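Long-range contacts in (S)-imine reductase (Streptomyces sp. GF3546, PDB 4OQY), which reduces imines to amines with S selectivity, probably using NADPH as the hydride donor: residues P51-A59 against I76-K87; T179-L187 against L200-T208. All blocks are in the same frame, centred on the assembly; numbering follows the deposited sequence.

Interaction 1 and interaction 2 lie on opposite sides of the chain's centre, their nearest atoms about 26 Å apart, and share no element. The first belongs to the N-terminal Rossmann-type domain, where the short helix 53-58 packs on the end of helix 70-77 and the turns that follow it; the second joins helices 163-192 and 197-207 of the C-terminal helical domain. Both are largely buried and of similar size. Residues 51-59 and 76-87 meet through aliphatic branches, with a lysine-to-carbonyl bond at one end, and no second subunit touches them. Residues 179-187 and 200-208 instead gather round a tyrosine ring and are packed directly against the second subunit.

Interaction 1: residues P51-A59 against I76-K87; sequences PTVEDALSA and ILEPVTGSLSGK
The backbones of helix 53-58 and the 3-10 turns after helix 70-77 come nearest at Glu54 and Ser83, whose CA atoms are 6.2 Å apart, within the Rossmann-type nucleotide-binding domain. Val80 sits at the middle of the contact and divides its two methyls. CG2 meets Leu57 CD1 at 3.6 Å and also touches Val53 CG1, while CG1 lies against the flat face of the Glu54 carboxylate, 3.5 Å from Glu54 CD, the glutamate chain bending at chi2 (92°) to fold over it. A water 2.8 Å from Glu54 OE2 donates to that oxygen and, weakly, to Pro79 O. Leu57 CD1 also packs on Ser83 CB and Leu84 CD2, with Leu77 CD2 a little farther off. Val53 reaches Ile76 CG2 with both branches, the two side chains crossing at about a right angle. Ile76 in turn touches Arg34 and Leu67, residues that bind NADPH, so this packing borders the cofactor site. Beyond the apolar centre, Lys87 bends toward helix 53-58, and its NZ hydrogen-bonds Asn60 O. Lys87 NZ also donates to Leu57 O at 2.7 Å, with a C=O...N angle of 137° and the nitrogen tilted 27° from the carbonyl plane.

Interaction 2: residues T179-L187 against L200-T208; sequences TMLSYYQTL and LLPYATMMT
The ring of Tyr183 reaches across to helix 197-207, with Ala204 O in its plane at the edge, 3.9 Å from Tyr183 CD1, and Tyr184 CE1 of its own helix also at the edge. Ala204 CB, Leu201 CD1 and Thr208 CG2 approach the ring obliquely. This is an antiparallel helix pair of the C-terminal helical domain; the axes of segments 179-187 and 200-207 approach to 10.0 Å and run at 148°. A chi1 of 175° turns the Tyr183 ring away from its own backbone nitrogen and carries it to Ala204, whose CB lies 3.7 Å from Tyr183 CE1. The Ala204 methyl also meets Thr186 CG2 and Leu187 CD2. Further along, Leu187 CD1 packs on Leu201 CD1 at 3.8 Å, and the Leu200 side chain crosses that of Thr186 at about a right angle, its CD2 3.3 Å from Thr186 O. Tyr203 makes an edge-to-face stack with Tyr168 of the second subunit, and its OH hydrogen-bonds Asp156 OD2 of that subunit, so the pair adjoins the dimer interface. Tyr183 OH gives Thr205 OG1 a weak hydrogen bond at 3.4 Å. Thr205 OG1 in turn donates to Leu201 O at 2.9 Å, from 43° out of the carbonyl plane.

Interaction 1: residues P51-A59 against I76-K87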
loop_
_atom_site.group_PDB
_atom_site.type_symbol
_atom_site.label_atom_id
_atom_site.label_comp_id
_atom_site.label_asym_id
_atom_site.label_seq_id
_atom_site.Cartn_x
_atom_site.Cartn_y
_atom_site.Cartn_z
ATOM N N PRO B 51 42.386 9.679 9.013
ATOM C CA PRO B 51 42.460 11.137 9.066
ATOM C C PRO B 51 41.997 11.849 7.766
ATOM O O PRO B 51 41.679 13.030 7.811
ATOM C CB PRO B 51 43.945 11.410 9.354
ATOM C CG PRO B 51 44.652 10.199 8.876
ATOM C CD PRO B 51 43.716 9.050 9.141
ATOM N N THR B 52 41.969 11.125 6.650
ATOM C CA THR B 52 41.535 11.682 5.352
ATOM C C THR B 52 40.838 10.592 4.558
ATOM O O THR B 52 41.031 9.400 4.810
ATOM C CB THR B 52 42.713 12.175 4.458
ATOM O OG1 THR B 52 43.590 11.087 4.157
ATOM C CG2 THR B 52 43.525 13.297 5.095
ATOM N N VAL B 53 40.135 11.006 3.508
ATOM C CA VAL B 53 39.462 10.083 2.615
ATOM C C VAL B 53 40.468 9.192 1.932
ATOM O O VAL B 53 40.249 7.983 1.815
ATOM C CB VAL B 53 38.626 10.809 1.538
ATOM C CG1 VAL B 53 38.047 9.804 0.561
ATOM C CG2 VAL B 53 37.497 11.578 2.201
ATOM N N GLU B 54 41.576 9.774 1.491
ATOM C CA GLU B 54 42.658 9.004 0.877
ATOM C C GLU B 54 43.088 7.814 1.745
ATOM O O GLU B 54 43.270 6.694 1.257
ATOM C CB GLU B 54 43.884 9.896 0.650
ATOM C CG GLU B 54 43.744 10.907 -0.472
ATOM C CD GLU B 54 43.214 12.265 -0.026
ATOM O OE1 GLU B 54 42.627 12.375 1.071
ATOM O OE2 GLU B 54 43.384 13.244 -0.804
ATOM N N ASP B 55 43.299 8.090 3.020
ATOM C CA ASP B 55 43.761 7.045 3.970
ATOM C C ASP B 55 42.710 5.954 4.174
ATOM O O ASP B 55 43.044 4.760 4.307
ATOM C CB ASP B 55 44.165 7.684 5.304
ATOM C CG ASP B 55 45.420 8.535 5.181
ATOM O OD1 ASP B 55 46.384 8.059 4.559
ATOM O OD2 ASP B 55 45.450 9.705 5.654
ATOM N N ALA B 56 41.436 6.357 4.177
ATOM C CA ALA B 56 40.323 5.398 4.212
ATOM C C ALA B 56 40.347 4.467 2.995
ATOM O O ALA B 56 40.146 3.255 3.102
ATOM C CB ALA B 56 38.986 6.138 4.297
ATOM N N LEU B 57 40.586 5.059 1.824
ATOM C CA LEU B 57 40.584 4.314 0.596
ATOM C C LEU B 57 41.769 3.418 0.503
ATOM O O LEU B 57 41.637 2.273 0.077
ATOM C CB LEU B 57 40.599 5.248 -0.614
ATOM C CG LEU B 57 39.329 6.047 -0.816
ATOM C CD1 LEU B 57 39.517 6.990 -1.986
ATOM C CD2 LEU B 57 38.141 5.140 -1.060
ATOM N N SER B 58 42.932 3.904 0.918
ATOM C CA SER B 58 44.133 3.089 0.853
ATOM C C SER B 58 44.107 1.927 1.845
ATOM O O SER B 58 44.805 0.919 1.669
ATOM C CB SER B 58 45.359 3.953 1.090
ATOM O OG SER B 58 46.537 3.247 0.746
ATOM N N ALA B 59 43.311 2.057 2.895
ATOM C CA ALA B 59 43.320 1.039 3.941
ATOM C C ALA B 59 42.833 -0.334 3.507
ATOM O O ALA B 59 43.216 -1.345 4.118
ATOM C CB ALA B 59 42.506 1.507 5.135
ATOM N N ILE B 76 32.742 13.364 -2.378
ATOM C CA ILE B 76 33.809 12.734 -1.619
ATOM C C ILE B 76 34.883 12.126 -2.535
ATOM O O ILE B 76 36.067 12.251 -2.250
ATOM C CB ILE B 76 33.243 11.678 -0.635
ATOM C CG1 ILE B 76 32.473 12.411 0.469
ATOM C CG2 ILE B 76 34.369 10.833 -0.051
ATOM C CD1 ILE B 76 31.642 11.539 1.383
ATOM N N LEU B 77 34.484 11.486 -3.634
ATOM C CA LEU B 77 35.430 10.701 -4.431
ATOM C C LEU B 77 36.125 11.460 -5.572
ATOM O O LEU B 77 37.269 11.145 -5.895
ATOM C CB LEU B 77 34.774 9.406 -4.937
ATOM C CG LEU B 77 34.340 8.435 -3.815
ATOM C CD1 LEU B 77 33.738 7.168 -4.406
ATOM C CD2 LEU B 77 35.490 8.079 -2.887
ATOM N N GLU B 78 35.469 12.460 -6.155
ATOM C CA GLU B 78 36.052 13.138 -7.316
ATOM C C GLU B 78 37.434 13.715 -7.015
ATOM O O GLU B 78 38.347 13.552 -7.809
ATOM C CB GLU B 78 35.101 14.195 -7.897
ATOM C CG GLU B 78 35.711 15.020 -9.037
ATOM C CD GLU B 78 36.611 16.170 -8.553
ATOM O OE1 GLU B 78 36.432 16.658 -7.409
ATOM O OE2 GLU B 78 37.486 16.618 -9.328
ATOM N N PRO B 79 37.623 14.333 -5.837
ATOM C CA PRO B 79 38.983 14.823 -5.558
ATOM C C PRO B 79 40.057 13.759 -5.275
ATOM O O PRO B 79 41.238 14.090 -5.222
ATOM C CB PRO B 79 38.801 15.680 -4.297
ATOM C CG PRO B 79 37.327 15.922 -4.153
ATOM C CD PRO B 79 36.655 14.755 -4.800
ATOM N N VAL B 80 39.664 12.503 -5.080
ATOM C CA VAL B 80 40.608 11.470 -4.699
ATOM C C VAL B 80 40.610 10.326 -5.699
ATOM O O VAL B 80 40.873 9.178 -5.340
ATOM C CB VAL B 80 40.317 10.920 -3.284
ATOM C CG1 VAL B 80 40.509 12.009 -2.251
ATOM C CG2 VAL B 80 38.906 10.358 -3.177
ATOM N N THR B 81 40.341 10.609 -6.963
ATOM C CA THR B 81 40.254 9.517 -7.922
ATOM C C THR B 81 41.580 8.780 -8.086
ATOM O O THR B 81 41.581 7.599 -8.403
ATOM C CB THR B 81 39.794 9.995 -9.317
ATOM O OG1 THR B 81 40.637 11.056 -9.739
ATOM C CG2 THR B 81 38.367 10.484 -9.298
ATOM N N GLY B 82 42.701 9.457 -7.858
ATOM C CA GLY B 82 43.997 8.804 -7.911
ATOM C C GLY B 82 44.121 7.701 -6.866
ATOM O O GLY B 82 44.953 6.811 -6.991
ATOM N N SER B 83 43.294 7.745 -5.833
ATOM C CA SER B 83 43.330 6.696 -4.827
ATOM C C SER B 83 42.374 5.540 -5.124
ATOM O O SER B 83 42.288 4.605 -4.316
ATOM C CB SER B 83 43.023 7.284 -3.452
ATOM O OG SER B 83 44.066 8.135 -3.008
ATOM N N LEU B 84 41.663 5.565 -6.252
ATOM C CA LEU B 84 40.621 4.544 -6.501
ATOM C C LEU B 84 41.122 3.268 -7.177
ATOM O O LEU B 84 40.380 2.287 -7.275
ATOM C CB LEU B 84 39.447 5.106 -7.294
ATOM C CG LEU B 84 38.663 6.243 -6.637
ATOM C CD1 LEU B 84 37.526 6.719 -7.530
ATOM C CD2 LEU B 84 38.106 5.819 -5.303
ATOM N N SER B 85 42.376 3.273 -7.613
ATOM C CA SER B 85 42.926 2.175 -8.389
ATOM C C SER B 85 42.893 0.872 -7.595
ATOM O O SER B 85 43.366 0.842 -6.467
ATOM C CB SER B 85 44.352 2.512 -8.781
ATOM O OG SER B 85 44.988 1.361 -9.272
ATOM N N GLY B 86 42.301 -0.171 -8.180
ATOM C CA GLY B 86 42.243 -1.483 -7.546
ATOM C C GLY B 86 41.209 -1.609 -6.452
ATOM O O GLY B 86 41.164 -2.631 -5.769
ATOM N N LYS B 87 40.366 -0.594 -6.273
ATOM C CA LYS B 87 39.313 -0.666 -5.254
ATOM C C LYS B 87 38.024 -1.265 -5.800
ATOM O O LYS B 87 37.745 -1.231 -7.004
ATOM C CB LYS B 87 39.008 0.717 -4.665
ATOM C CG LYS B 87 40.211 1.461 -4.105
ATOM C CD LYS B 87 40.859 0.740 -2.921
ATOM C CE LYS B 87 42.352 0.997 -2.898
ATOM N NZ LYS B 87 42.972 0.589 -1.624
HETATM O O HOH W 1 44.145 13.140 -3.526
#

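Interaction 2: residues T179-L187 against L200-T208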
loop_
_atom_site.group_PDB
_atom_site.type_symbol
_atom_site.label_atom_id
_atom_site.label_comp_id
_atom_site.label_asym_id
_atom_site.label_seq_id
_atom_site.Cartn_x
_atom_site.Cartn_y
_atom_site.Cartn_z
ATOM N N THR B 179 2.134 3.636 -0.601
ATOM C CA THR B 179 1.300 3.038 0.413
ATOM C C THR B 179 1.243 3.938 1.629
ATOM O O THR B 179 0.178 4.166 2.200
ATOM C CB THR B 179 1.846 1.669 0.797
ATOM O OG1 THR B 179 1.904 0.864 -0.375
ATOM C CG2 THR B 179 0.957 1.012 1.821
ATOM N N MET B 180 2.394 4.482 1.988
ATOM C CA MET B 180 2.455 5.417 3.085
ATOM C C MET B 180 1.510 6.601 2.850
ATOM O O MET B 180 0.779 6.996 3.749
ATOM C CB MET B 180 3.884 5.901 3.317
ATOM C CG MET B 180 3.961 7.098 4.242
ATOM S SD MET B 180 5.616 7.444 4.884
ATOM C CE MET B 180 5.720 9.189 4.641
ATOM N N LEU B 181 1.485 7.171 1.652
ATOM C CA LEU B 181 0.565 8.275 1.438
ATOM C C LEU B 181 -0.890 7.831 1.511
ATOM O O LEU B 181 -1.714 8.576 1.980
ATOM C CB LEU B 181 0.847 9.030 0.116
ATOM C CG LEU B 181 2.131 9.868 0.096
ATOM C CD1 LEU B 181 2.253 10.717 -1.174
ATOM C CD2 LEU B 181 2.210 10.775 1.312
ATOM N N SER B 182 -1.215 6.633 1.045
ATOM C CA SER B 182 -2.607 6.183 1.070
ATOM C C SER B 182 -3.077 6.013 2.521
ATOM O O SER B 182 -4.231 6.256 2.856
ATOM C CB SER B 182 -2.778 4.893 0.282
ATOM O OG SER B 182 -2.298 3.763 0.974
ATOM N N TYR B 183 -2.133 5.637 3.364
ATOM C CA TYR B 183 -2.355 5.483 4.800
ATOM C C TYR B 183 -2.666 6.843 5.407
ATOM O O TYR B 183 -3.718 7.046 5.998
ATOM C CB TYR B 183 -1.093 4.885 5.373
ATOM C CG TYR B 183 -1.026 4.727 6.844
ATOM C CD1 TYR B 183 -1.605 3.632 7.428
ATOM C CD2 TYR B 183 -0.326 5.629 7.650
ATOM C CE1 TYR B 183 -1.520 3.419 8.784
ATOM C CE2 TYR B 183 -0.242 5.425 9.030
ATOM C CZ TYR B 183 -0.853 4.318 9.574
ATOM O OH TYR B 183 -0.815 4.056 10.935
ATOM N N TYR B 184 -1.809 7.820 5.151
ATOM C CA TYR B 184 -2.102 9.192 5.578
ATOM C C TYR B 184 -3.404 9.789 5.017
ATOM O O TYR B 184 -4.092 10.538 5.714
ATOM C CB TYR B 184 -0.927 10.119 5.248
ATOM C CG TYR B 184 0.331 9.789 6.019
ATOM C CD1 TYR B 184 0.278 9.276 7.322
ATOM C CD2 TYR B 184 1.564 10.018 5.463
ATOM C CE1 TYR B 184 1.441 8.962 8.016
ATOM C CE2 TYR B 184 2.716 9.727 6.147
ATOM C CZ TYR B 184 2.648 9.196 7.417
ATOM O OH TYR B 184 3.823 8.949 8.067
ATOM N N GLN B 185 -3.730 9.444 3.772
ATOM C CA GLN B 185 -4.931 9.913 3.100
ATOM C C GLN B 185 -6.154 9.453 3.876
ATOM O O GLN B 185 -7.095 10.198 4.065
ATOM C CB GLN B 185 -4.952 9.394 1.640
ATOM C CG GLN B 185 -6.121 9.860 0.784
ATOM C CD GLN B 185 -5.977 11.289 0.267
ATOM O OE1 GLN B 185 -4.898 11.723 -0.108
ATOM N NE2 GLN B 185 -7.078 12.015 0.262
ATOM N N THR B 186 -6.114 8.214 4.343
ATOM C CA THR B 186 -7.187 7.654 5.099
ATOM C C THR B 186 -7.360 8.364 6.447
ATOM O O THR B 186 -8.483 8.552 6.928
ATOM C CB THR B 186 -6.855 6.155 5.315
ATOM O OG1 THR B 186 -7.214 5.410 4.137
ATOM C CG2 THR B 186 -7.526 5.619 6.479
ATOM N N LEU B 187 -6.247 8.750 7.060
ATOM C CA LEU B 187 -6.316 9.404 8.359
ATOM C C LEU B 187 -6.894 10.814 8.174
ATOM O O LEU B 187 -7.694 11.278 8.980
ATOM C CB LEU B 187 -4.942 9.423 9.031
ATOM C CG LEU B 187 -4.326 8.058 9.407
ATOM C CD1 LEU B 187 -2.949 8.261 10.031
ATOM C CD2 LEU B 187 -5.208 7.242 10.347
ATOM N N LEU B 200 -8.837 5.821 14.395
ATOM C CA LEU B 200 -8.739 5.153 13.085
ATOM C C LEU B 200 -7.415 4.406 12.879
ATOM O O LEU B 200 -7.349 3.453 12.099
ATOM C CB LEU B 200 -8.920 6.179 11.963
ATOM C CG LEU B 200 -9.099 5.661 10.540
ATOM C CD1 LEU B 200 -10.300 4.737 10.392
ATOM C CD2 LEU B 200 -9.254 6.861 9.624
ATOM N N LEU B 201 -6.369 4.838 13.588
ATOM C CA LEU B 201 -5.010 4.303 13.401
ATOM C C LEU B 201 -4.907 2.758 13.339
ATOM O O LEU B 201 -4.353 2.233 12.380
ATOM C CB LEU B 201 -4.043 4.856 14.466
ATOM C CG LEU B 201 -2.575 4.892 14.031
ATOM C CD1 LEU B 201 -2.344 5.964 12.961
ATOM C CD2 LEU B 201 -1.649 5.122 15.217
ATOM N N PRO B 202 -5.443 2.032 14.345
ATOM C CA PRO B 202 -5.381 0.571 14.267
ATOM C C PRO B 202 -6.066 -0.001 13.023
ATOM O O PRO B 202 -5.556 -0.938 12.423
ATOM C CB PRO B 202 -6.086 0.107 15.554
ATOM C CG PRO B 202 -6.878 1.280 16.016
ATOM C CD PRO B 202 -6.094 2.481 15.588
ATOM N N TYR B 203 -7.188 0.579 12.614
ATOM C CA TYR B 203 -7.857 0.136 11.380
ATOM C C TYR B 203 -7.012 0.378 10.129
ATOM O O TYR B 203 -6.833 -0.529 9.289
ATOM C CB TYR B 203 -9.215 0.822 11.232
ATOM C CG TYR B 203 -10.211 0.338 12.248
ATOM C CD1 TYR B 203 -10.913 -0.842 12.042
ATOM C CD2 TYR B 203 -10.435 1.037 13.426
ATOM C CE1 TYR B 203 -11.823 -1.307 12.970
ATOM C CE2 TYR B 203 -11.343 0.577 14.372
ATOM C CZ TYR B 203 -12.031 -0.601 14.135
ATOM O OH TYR B 203 -12.950 -1.065 15.035
ATOM N N ALA B 204 -6.502 1.602 9.999
ATOM C CA ALA B 204 -5.662 1.962 8.837
ATOM C C ALA B 204 -4.438 1.025 8.780
ATOM O O ALA B 204 -4.003 0.612 7.700
ATOM C CB ALA B 204 -5.236 3.425 8.907
ATOM N N THR B 205 -3.936 0.651 9.960
ATOM C CA THR B 205 -2.779 -0.213 10.056
ATOM C C THR B 205 -3.154 -1.571 9.529
ATOM O O THR B 205 -2.455 -2.100 8.676
ATOM C CB THR B 205 -2.263 -0.316 11.511
ATOM O OG1 THR B 205 -1.824 0.973 11.936
ATOM C CG2 THR B 205 -1.101 -1.286 11.615
ATOM N N MET B 206 -4.252 -2.134 10.022
ATOM C CA MET B 206 -4.715 -3.426 9.532
ATOM C C MET B 206 -5.035 -3.385 8.038
ATOM O O MET B 206 -4.879 -4.391 7.341
ATOM C CB MET B 206 -5.936 -3.929 10.322
ATOM C CG MET B 206 -6.850 -4.928 9.611
ATOM S SD MET B 206 -8.303 -4.267 8.717
ATOM C CE MET B 206 -8.252 -5.016 7.079
ATOM N N MET B 207 -5.527 -2.246 7.560
ATOM C CA MET B 207 -5.896 -2.151 6.154
ATOM C C MET B 207 -4.692 -2.339 5.252
ATOM O O MET B 207 -4.858 -2.781 4.115
ATOM C CB MET B 207 -6.576 -0.826 5.858
ATOM C CG MET B 207 -7.997 -0.732 6.386
ATOM S SD MET B 207 -8.583 0.963 6.427
ATOM C CE MET B 207 -10.124 0.852 7.319
ATOM N N THR B 208 -3.494 -1.992 5.734
ATOM C CA THR B 208 -2.287 -2.168 4.927
ATOM C C THR B 208 -1.882 -3.635 4.757
ATOM O O THR B 208 -0.970 -3.925 3.992
ATOM C CB THR B 208 -1.061 -1.367 5.436
ATOM O OG1 THR B 208 -0.669 -1.820 6.740
ATOM C CG2 THR B 208 -1.347 0.123 5.462
#